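Local coordinates for protein pantothenate synthetase (Francisella tularensis subsp. tularensis, PDB 5HG0) that probably catalyses the ATP-dependent condensation of pantoate with beta-alanine to pantothenate, by way of a pantoyl-adenylate intermediate, at residues V29-A34 against V55-N60; Q71-Q76 against L187-K192. One frame throughout, in Å; residues are numbered along the deposited sequence.

Interactions 1 and 2 lie on the same ligand, with centres about 12 Å apart. Interaction 1 pairs the ends of two central strands and meets the methionine and ribose part of S-adenosylmethionine. Interaction 2 joins two loops and reaches the adenine end through Leu187. The two touch directly. Ser189 OG lies 3.1 Å from Ala34 O, a probable hydrogen bond, and the CE methyl of Met32, a selenomethionine, packs 3.3 Å from Tyr73 OH. Met32 to Ala34 and Leu187 to Arg190 belong to the predicted ATP site, so the bound ligand probably occupies part of the nucleotide pocket. His39, the predicted proton donor, lies beside both Thr31 and Ser189.

Interaction 1: residues V29-A34 against V55-N60; sequences VPTMGA and VSIFVN. With SAM (S-adenosylmethionine), chain D.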
# COMPACT_ATOMS: atom_id res chain seq x y z
N VAL B 29 -16.42 7.02 -8.68
CA VAL B 29 -15.70 7.98 -9.51
C VAL B 29 -14.96 8.94 -8.59
O VAL B 29 -15.56 9.86 -8.03
CB VAL B 29 -16.65 8.73 -10.45
CG1 VAL B 29 -15.86 9.74 -11.29
CG2 VAL B 29 -17.39 7.76 -11.35
N PRO B 30 -13.66 8.75 -8.40
CA PRO B 30 -12.88 9.68 -7.56
C PRO B 30 -12.46 10.90 -8.36
O PRO B 30 -11.95 10.79 -9.48
CB PRO B 30 -11.67 8.84 -7.13
CG PRO B 30 -11.49 7.87 -8.24
CD PRO B 30 -12.87 7.57 -8.79
N THR B 31 -12.70 12.08 -7.79
CA THR B 31 -12.30 13.34 -8.40
C THR B 31 -11.65 14.22 -7.35
O THR B 31 -11.65 13.90 -6.15
CB THR B 31 -13.49 14.09 -9.03
OG1 THR B 31 -14.27 14.70 -7.99
CG2 THR B 31 -14.38 13.14 -9.82
N MSE B 32 -11.11 15.35 -7.80
CA MSE B 32 -10.66 16.40 -6.90
C MSE B 32 -11.50 17.66 -7.10
O MSE B 32 -11.02 18.78 -6.95
CB MSE B 32 -9.18 16.72 -7.12
CG MSE B 32 -8.27 15.53 -6.87
SE MSE B 32 -6.38 16.03 -6.73
CE MSE B 32 -6.22 17.05 -8.38
N GLY B 33 -12.77 17.45 -7.45
CA GLY B 33 -13.69 18.56 -7.61
C GLY B 33 -13.46 19.35 -8.89
O GLY B 33 -12.74 18.93 -9.81
N ALA B 34 -14.08 20.53 -8.92
CA ALA B 34 -14.09 21.41 -10.09
C ALA B 34 -14.56 20.64 -11.32
O ALA B 34 -13.83 20.44 -12.30
CB ALA B 34 -12.71 22.03 -10.32
N VAL B 55 -19.40 9.35 -5.84
CA VAL B 55 -18.40 10.29 -6.34
C VAL B 55 -17.70 10.90 -5.14
O VAL B 55 -18.37 11.36 -4.20
CB VAL B 55 -19.03 11.38 -7.23
CG1 VAL B 55 -18.02 12.48 -7.51
CG2 VAL B 55 -19.55 10.78 -8.52
N SER B 56 -16.38 10.89 -5.16
CA SER B 56 -15.58 11.49 -4.10
C SER B 56 -14.98 12.80 -4.60
O SER B 56 -14.58 12.91 -5.76
CB SER B 56 -14.48 10.55 -3.63
OG SER B 56 -13.40 10.51 -4.55
N ILE B 57 -14.94 13.79 -3.72
CA ILE B 57 -14.24 15.05 -3.96
C ILE B 57 -13.24 15.24 -2.83
O ILE B 57 -13.63 15.37 -1.66
CB ILE B 57 -15.21 16.24 -4.03
CG1 ILE B 57 -16.18 16.07 -5.20
CG2 ILE B 57 -14.44 17.55 -4.17
CD1 ILE B 57 -17.17 17.22 -5.34
N PHE B 58 -11.96 15.23 -3.18
CA PHE B 58 -10.90 15.38 -2.19
C PHE B 58 -9.64 15.86 -2.90
O PHE B 58 -9.10 15.14 -3.74
CB PHE B 58 -10.64 14.07 -1.45
CG PHE B 58 -9.52 14.14 -0.45
CD1 PHE B 58 -9.59 15.01 0.63
CD2 PHE B 58 -8.41 13.33 -0.58
CE1 PHE B 58 -8.57 15.07 1.55
CE2 PHE B 58 -7.38 13.38 0.34
CZ PHE B 58 -7.46 14.26 1.41
N VAL B 59 -9.19 17.07 -2.57
CA VAL B 59 -7.96 17.62 -3.13
C VAL B 59 -6.81 17.05 -2.31
O VAL B 59 -6.53 17.52 -1.20
CB VAL B 59 -7.96 19.15 -3.13
CG1 VAL B 59 -6.69 19.67 -3.76
CG2 VAL B 59 -9.18 19.68 -3.86
N ASN B 60 -6.16 16.02 -2.84
CA ASN B 60 -5.14 15.29 -2.08
C ASN B 60 -3.84 16.08 -2.03
O ASN B 60 -3.22 16.32 -3.07
CB ASN B 60 -4.91 13.92 -2.71
CG ASN B 60 -3.86 13.12 -1.96
OD1 ASN B 60 -3.67 13.29 -0.75
ND2 ASN B 60 -3.16 12.24 -2.68
N SAM D . -5.69 12.10 -9.18
CA SAM D . -6.92 12.46 -8.48
C SAM D . -7.25 11.45 -7.37
O SAM D . -8.03 10.52 -7.57
OXT SAM D . -6.74 11.56 -6.26
CB SAM D . -8.07 12.65 -9.47
CG SAM D . -7.75 13.74 -10.49
SD SAM D . -8.90 13.96 -11.87
CE SAM D . -9.57 15.59 -11.46
C5' SAM D . -10.34 12.90 -11.55
C4' SAM D . -10.70 11.97 -12.71
O4' SAM D . -11.24 12.67 -13.82
C3' SAM D . -9.47 11.22 -13.21
O3' SAM D . -9.77 9.85 -13.31
C2' SAM D . -9.24 11.76 -14.60
O2' SAM D . -8.74 10.77 -15.47
C1' SAM D . -10.63 12.21 -15.01
N9 SAM D . -10.55 13.24 -16.06
C8 SAM D . -9.97 14.47 -15.94
N7 SAM D . -10.09 15.12 -17.12
C5 SAM D . -10.73 14.31 -17.99
C6 SAM D . -11.11 14.48 -19.32
N6 SAM D . -10.83 15.61 -19.96
N1 SAM D . -11.77 13.46 -19.97
C2 SAM D . -12.05 12.28 -19.30
N3 SAM D . -11.67 12.12 -17.99
C4 SAM D . -11.03 13.12 -17.34
O HOH W 1 -11.19 11.84 -4.61
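Thr31 and Ser56 are joined by two hydrogen bonds across 29-34 and 55-60. Ser56 O accepts both. Thr31 N donates to Ser56 O at 2.9 Å, and Thr31 OG1 donates to the same Ser56 O, also at 2.9 Å. With chi1 at 76°, OG1 sits between the backbone N and the carbonyl carbon of Thr31, which lets it reach the same acceptor as the amide. Thr31 OG1 also accepts from Gly33 N at 3.2 Å, forming an ST turn where the strand ends. The hydroxyl therefore donates across the contact and accepts within its own segment. On the other side of the sheet, Ser56 OG lies 3.5 Å from Pro30 CB. A water joins this OG to Thr31 O.

The strands run parallel, and Ser56 N to Val29 O and Phe58 N to Thr31 O continue the ladder. Both strands belong to the beta-alpha-beta unit of strand 26-31, helix 37-49 and strand 52-57, at the centre of the parallel sheet of this HUP-clan, Rossmann-like domain. Beyond the strands, Met32, a selenomethionine, lays CG 3.3 Å from Phe58 O. The Met32 chain bends at chi3 (-52°), and Met32 SE comes within 4.0 Å of SAM CA. Ile57 CG2 packs 3.7 Å from Gly33 CA.

Helix 37-49 packs on the face carrying Val29, Thr31 and Val55. Helix 127-142 lies against Ser56 and Phe58. The end of the Asn60 side chain leads off from 29-34, where OD1 bonds to Tyr101 and ND2 to Gln63, a predicted binder of pantoate and beta-alanine.

Interaction 2: residues Q71-Q76 against L187-K192; sequences QTYPNQ and LSSRNK. With SAM (S-adenosylmethionine), chain D.
Tyr73 meets Arg190 ring edge to guanidinium face. Tyr73 CE1 stands 3.7 Å from Arg190 CZ, over the centre of the guanidinium, and the two planes are 74° apart. The cation thus lies at the rim of the ring and not above its face. The Arg190 chain is extended from CG to NE and crosses the tyrosine at about a right angle. Its charged end has a further partner, a salt bridge from NH1 to Asp69.

Van der Waals packing fills the middle of the contact. Pro74 CG comes within 3.3 Å of Ser189 O, and Pro74 CB rests 3.7 Å from Lys192 CD. Tyr73 OH lies 3.7 Å from Ser189 CB. Pro74 also places its own CD over one face of the Tyr73 ring.

One polar bond spans the segments. Lys192 NZ donates to Gln76 OE1 at 3.1 Å, in the carbonyl plane and on a lone pair. Lys192 CG is anti to the backbone N (chi1 176°) and the rest of the chain is extended, which carries NZ past Pro74 to Gln76. The lysine and glutamine chains run alongside one another, heading opposite ways. Gln76, the N-cap residue of helix 77-86, uses its NE2 for Asp80.

Segment 187-192 is a loop entering a 3-10 turn and contains part of the predicted ATP site. Leu187 O accepts from SAM N6 at 2.7 Å, a backbone contact with the adenine amino group. The Ser189 hydroxyl is engaged by Ala34 of segment 29-34. With the tyrosine edge against one guanidinium face and Asp69 bound at NH1, both the place and the turn of the Arg190 head are probably well defined within the predicted ATP site.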
# COMPACT_ATOMS: atom_id res chain seq x y z
N GLN B 71 -2.34 25.33 -3.69
CA GLN B 71 -3.14 26.45 -3.19
C GLN B 71 -4.06 26.99 -4.28
O GLN B 71 -5.22 27.33 -4.00
CB GLN B 71 -2.22 27.55 -2.67
CG GLN B 71 -1.16 27.07 -1.70
CD GLN B 71 -0.05 28.09 -1.51
OE1 GLN B 71 0.40 28.71 -2.47
NE2 GLN B 71 0.39 28.26 -0.27
N THR B 72 -3.56 27.09 -5.51
CA THR B 72 -4.33 27.66 -6.61
C THR B 72 -5.17 26.62 -7.34
O THR B 72 -5.58 26.87 -8.48
CB THR B 72 -3.39 28.36 -7.60
OG1 THR B 72 -2.55 27.39 -8.22
CG2 THR B 72 -2.53 29.39 -6.88
N TYR B 73 -5.43 25.48 -6.73
CA TYR B 73 -6.27 24.49 -7.39
C TYR B 73 -7.72 24.94 -7.33
O TYR B 73 -8.19 25.38 -6.27
CB TYR B 73 -6.12 23.11 -6.77
CG TYR B 73 -6.65 22.02 -7.67
CD1 TYR B 73 -5.90 21.56 -8.74
CD2 TYR B 73 -7.92 21.49 -7.48
CE1 TYR B 73 -6.37 20.57 -9.57
CE2 TYR B 73 -8.41 20.50 -8.31
CZ TYR B 73 -7.63 20.05 -9.36
OH TYR B 73 -8.12 19.06 -10.19
N PRO B 74 -8.47 24.85 -8.43
CA PRO B 74 -9.82 25.42 -8.47
C PRO B 74 -10.75 24.79 -7.44
O PRO B 74 -10.78 23.57 -7.27
CB PRO B 74 -10.28 25.13 -9.90
CG PRO B 74 -9.01 25.02 -10.68
CD PRO B 74 -8.03 24.37 -9.75
N ASN B 75 -11.51 25.65 -6.76
CA ASN B 75 -12.41 25.24 -5.68
C ASN B 75 -13.79 25.82 -5.97
O ASN B 75 -13.97 27.04 -5.97
CB ASN B 75 -11.89 25.72 -4.33
CG ASN B 75 -12.85 25.42 -3.19
OD1 ASN B 75 -13.68 24.52 -3.28
ND2 ASN B 75 -12.74 26.19 -2.12
N GLN B 76 -14.76 24.94 -6.22
CA GLN B 76 -16.14 25.32 -6.50
C GLN B 76 -17.07 24.24 -5.95
O GLN B 76 -17.79 23.57 -6.68
CB GLN B 76 -16.33 25.55 -8.00
CG GLN B 76 -15.76 24.44 -8.87
CD GLN B 76 -16.00 24.67 -10.35
OE1 GLN B 76 -15.49 25.63 -10.94
NE2 GLN B 76 -16.79 23.79 -10.97
N LEU B 187 -10.34 18.75 -21.72
CA LEU B 187 -10.96 19.43 -20.59
C LEU B 187 -10.18 19.13 -19.32
O LEU B 187 -9.83 17.98 -19.05
CB LEU B 187 -12.42 18.98 -20.44
CG LEU B 187 -13.30 19.04 -21.69
CD1 LEU B 187 -14.71 18.59 -21.36
CD2 LEU B 187 -13.30 20.43 -22.29
N SER B 188 -9.89 20.18 -18.55
CA SER B 188 -9.06 20.02 -17.36
C SER B 188 -9.41 21.13 -16.38
O SER B 188 -9.64 22.27 -16.78
CB SER B 188 -7.57 20.07 -17.72
OG SER B 188 -6.77 19.85 -16.57
N SER B 189 -9.46 20.78 -15.09
CA SER B 189 -9.84 21.75 -14.07
C SER B 189 -8.86 22.92 -14.03
O SER B 189 -9.27 24.07 -13.84
CB SER B 189 -9.92 21.07 -12.71
OG SER B 189 -10.82 19.98 -12.72
N ARG B 190 -7.56 22.64 -14.20
CA ARG B 190 -6.56 23.70 -14.16
C ARG B 190 -6.72 24.70 -15.30
O ARG B 190 -6.19 25.81 -15.20
CB ARG B 190 -5.16 23.10 -14.17
CG ARG B 190 -4.76 22.42 -12.86
CD ARG B 190 -3.36 21.82 -12.95
NE ARG B 190 -2.96 21.19 -11.69
CZ ARG B 190 -3.18 19.92 -11.39
NH1 ARG B 190 -2.78 19.43 -10.23
NH2 ARG B 190 -3.79 19.13 -12.26
N ASN B 191 -7.43 24.33 -16.37
CA ASN B 191 -7.69 25.28 -17.45
C ASN B 191 -8.63 26.40 -17.02
O ASN B 191 -8.76 27.38 -17.76
CB ASN B 191 -8.28 24.55 -18.66
CG ASN B 191 -7.32 23.54 -19.26
OD1 ASN B 191 -6.11 23.60 -19.01
ND2 ASN B 191 -7.85 22.62 -20.05
N LYS B 192 -9.27 26.28 -15.86
CA LYS B 192 -10.05 27.39 -15.31
C LYS B 192 -9.18 28.62 -15.09
O LYS B 192 -9.65 29.75 -15.23
CB LYS B 192 -10.72 26.95 -14.01
CG LYS B 192 -11.50 28.01 -13.27
CD LYS B 192 -12.19 27.39 -12.06
CE LYS B 192 -12.84 28.44 -11.17
NZ LYS B 192 -13.51 27.82 -10.00
N SAM D . -5.69 12.10 -9.18
CA SAM D . -6.92 12.46 -8.48
C SAM D . -7.25 11.45 -7.37
O SAM D . -8.03 10.52 -7.57
OXT SAM D . -6.74 11.56 -6.26
CB SAM D . -8.07 12.65 -9.47
CG SAM D . -7.75 13.74 -10.49
SD SAM D . -8.90 13.96 -11.87
CE SAM D . -9.57 15.59 -11.46
C5' SAM D . -10.34 12.90 -11.55
C4' SAM D . -10.70 11.97 -12.71
O4' SAM D . -11.24 12.67 -13.82
C3' SAM D . -9.47 11.22 -13.21
O3' SAM D . -9.77 9.85 -13.31
C2' SAM D . -9.24 11.76 -14.60
O2' SAM D . -8.74 10.77 -15.47
C1' SAM D . -10.63 12.21 -15.01
N9 SAM D . -10.55 13.24 -16.06
C8 SAM D . -9.97 14.47 -15.94
N7 SAM D . -10.09 15.12 -17.12
C5 SAM D . -10.73 14.31 -17.99
C6 SAM D . -11.11 14.48 -19.32
N6 SAM D . -10.83 15.61 -19.96
N1 SAM D . -11.77 13.46 -19.97
C2 SAM D . -12.05 12.28 -19.30
N3 SAM D . -11.67 12.12 -17.99
C4 SAM D . -11.03 13.12 -17.34